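Local coordinates for protein macrolide 2'-phosphotransferase MphH (Brachybacterium faecium, PDB 5UXD) that probably confers macrolide resistance by transferring a phosphate from a nucleotide such as GTP to the 2'-hydroxyl of macrolide antibiotics, and binds azithromycin, at residues V49-R54 / I91-L96. Sequence-based numbering, arbitrary orientation. Where two conformers were deposited one is given.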
loop_
_atom_site.group_PDB
_atom_site.type_symbol
_atom_site.label_atom_id
_atom_site.label_comp_id
_atom_site.label_asym_id
_atom_site.label_seq_id
_atom_site.Cartn_x
_atom_site.Cartn_y
_atom_site.Cartn_z
ATOM N N VAL A 49 13.758 2.869 13.212
ATOM C CA VAL A 49 13.877 2.891 11.759
ATOM C C VAL A 49 14.191 4.320 11.330
ATOM O O VAL A 49 13.571 5.277 11.814
ATOM C CB VAL A 49 12.583 2.395 11.081
ATOM C CG1 VAL A 49 12.736 2.383 9.556
ATOM C CG2 VAL A 49 12.208 1.012 11.603
ATOM N N LEU A 50 15.151 4.463 10.423
ATOM C CA LEU A 50 15.527 5.760 9.879
ATOM C C LEU A 50 15.268 5.747 8.380
ATOM O O LEU A 50 15.657 4.802 7.688
ATOM C CB LEU A 50 16.996 6.079 10.177
ATOM C CG LEU A 50 17.301 6.405 11.641
ATOM C CD1 LEU A 50 17.426 5.128 12.483
ATOM C CD2 LEU A 50 18.565 7.249 11.760
ATOM N N ARG A 51 14.589 6.783 7.885
ATOM C CA ARG A 51 14.344 6.948 6.455
ATOM C C ARG A 51 15.067 8.203 5.995
ATOM O O ARG A 51 14.812 9.291 6.521
ATOM C CB ARG A 51 12.848 7.044 6.137
ATOM C CG ARG A 51 12.033 5.873 6.638
ATOM C CD ARG A 51 10.544 6.120 6.392
ATOM N NE ARG A 51 10.194 6.032 4.978
ATOM C CZ ARG A 51 9.200 6.710 4.407
ATOM N NH1 ARG A 51 8.462 7.547 5.121
ATOM N NH2 ARG A 51 8.949 6.556 3.115
ATOM N N LEU A 52 15.978 8.050 5.032
ATOM C CA LEU A 52 16.772 9.178 4.554
ATOM C C LEU A 52 16.331 9.575 3.153
ATOM O O LEU A 52 16.574 8.822 2.198
ATOM C CB LEU A 52 18.260 8.827 4.563
ATOM C CG LEU A 52 18.944 8.870 5.936
ATOM C CD1 LEU A 52 18.531 7.699 6.822
ATOM C CD2 LEU A 52 20.438 8.882 5.733
ATOM N N PRO A 53 15.699 10.740 2.971
ATOM C CA PRO A 53 15.209 11.118 1.634
ATOM C C PRO A 53 16.358 11.321 0.656
ATOM O O PRO A 53 17.295 12.079 0.924
ATOM C CB PRO A 53 14.440 12.424 1.889
ATOM C CG PRO A 53 14.123 12.398 3.386
ATOM C CD PRO A 53 15.304 11.702 4.011
ATOM N N ARG A 54 16.287 10.620 -0.483
ATOM C CA ARG A 54 17.370 10.667 -1.461
ATOM C C ARG A 54 17.408 11.978 -2.243
ATOM O O ARG A 54 18.489 12.401 -2.678
ATOM C CB ARG A 54 17.250 9.500 -2.439
ATOM C CG ARG A 54 17.509 8.135 -1.825
ATOM C CD ARG A 54 17.637 7.073 -2.926
ATOM N NE ARG A 54 17.746 5.716 -2.391
ATOM C CZ ARG A 54 18.888 5.166 -1.984
ATOM N NH1 ARG A 54 20.016 5.862 -2.043
ATOM N NH2 ARG A 54 18.904 3.924 -1.513
ATOM N N ILE A 91 13.677 11.115 8.601
ATOM C CA ILE A 91 12.417 10.675 9.181
ATOM C C ILE A 91 12.722 9.455 10.045
ATOM O O ILE A 91 13.368 8.513 9.578
ATOM C CB ILE A 91 11.386 10.350 8.080
ATOM C CG1 ILE A 91 11.021 11.629 7.309
ATOM C CG2 ILE A 91 10.151 9.609 8.657
ATOM C CD1 ILE A 91 10.365 11.381 5.924
ATOM N N ALA A 92 12.290 9.474 11.306
ATOM C CA ALA A 92 12.650 8.383 12.209
ATOM C C ALA A 92 11.466 7.976 13.069
ATOM O O ALA A 92 10.723 8.831 13.556
ATOM C CB ALA A 92 13.819 8.763 13.120
ATOM N N TYR A 93 11.309 6.673 13.292
ATOM C CA TYR A 93 10.207 6.215 14.130
ATOM C C TYR A 93 10.573 4.891 14.783
ATOM O O TYR A 93 11.396 4.140 14.257
ATOM C CB TYR A 93 8.912 6.079 13.315
ATOM C CG TYR A 93 9.032 5.242 12.065
ATOM C CD1 TYR A 93 9.399 5.816 10.853
ATOM C CD2 TYR A 93 8.766 3.875 12.094
ATOM C CE1 TYR A 93 9.505 5.051 9.710
ATOM C CE2 TYR A 93 8.871 3.107 10.954
ATOM C CZ TYR A 93 9.243 3.702 9.767
ATOM O OH TYR A 93 9.346 2.944 8.627
ATOM N N PRO A 94 9.967 4.575 15.930
ATOM C CA PRO A 94 10.216 3.273 16.561
ATOM C C PRO A 94 9.810 2.118 15.657
ATOM O O PRO A 94 8.792 2.172 14.959
ATOM C CB PRO A 94 9.355 3.321 17.830
ATOM C CG PRO A 94 9.201 4.785 18.133
ATOM C CD PRO A 94 9.165 5.469 16.786
ATOM N N LEU A 95 10.628 1.062 15.679
ATOM C CA LEU A 95 10.308 -0.159 14.958
ATOM C C LEU A 95 8.999 -0.742 15.475
ATOM O O LEU A 95 8.782 -0.857 16.687
ATOM C CB LEU A 95 11.444 -1.176 15.118
ATOM C CG LEU A 95 11.271 -2.511 14.384
ATOM C CD1 LEU A 95 11.465 -2.326 12.889
ATOM C CD2 LEU A 95 12.235 -3.570 14.923
ATOM N N LEU A 96 8.128 -1.073 14.567
ATOM C CA LEU A 96 6.875 -1.696 14.953
ATOM C C LEU A 96 7.070 -3.185 15.239
ATOM O O LEU A 96 7.883 -3.846 14.592
ATOM C CB LEU A 96 5.850 -1.503 13.850
ATOM C CG LEU A 96 5.467 -0.025 13.739
ATOM C CD1 LEU A 96 4.390 0.196 12.712
ATOM C CD2 LEU A 96 5.012 0.469 15.108
#
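A chi1 of 53° places Tyr93 CG between the backbone N and the carbonyl carbon, which brings the ring alongside Val49 on the adjoining strand, one face toward Val49 CB. Val49, with CG1 anti to the backbone N (chi1 -178°), points the same way. A CH-pi contact results: Val49 CB sits over that face, 4.0 Å from the centroid of the Tyr93 ring, while Val49 CG1 approaches Tyr93 OH at 3.6 Å. Arg51 meets the same ring differently, its CD lying in the ring plane at the edge, 3.6 Å from Tyr93 CE1. The tyrosine is thus bordered on a face and an edge by two residues of one strand. Beyond it, Val49 CG2 touches Leu95 CD1 at 3.7 Å.

Antiparallel pairing underlies this packing. Val49 and Tyr93 form one hydrogen-bonded pair, Arg51 and Ile91 the next; each makes two backbone bonds, the shortest from Arg51 N to Ile91 O at 2.7 Å. Between them, Leu50 and Ala92 are a non-hydrogen-bonded pair whose side chains face the other side of the sheet. Between the strands themselves, Ala92 CA makes a CA-H...O contact with Val49 O.

Arg51, Tyr93 and Leu96 bind GDP in another structure of this enzyme, though none is bound here, consistent with the face that bears Arg51 and Tyr93 lining the nucleotide site of the kinase-like N-terminal lobe. Phe35 makes a cation-pi contact with Arg51, and the ring of Trp83 meets that of Tyr93. Within the sheet, strand 47-53 lies between strands 35-42 and 91-94, and strand 85-86 pairs with 91-94; on the opposite face, helix 7-16 packs against Leu50 and Leu52.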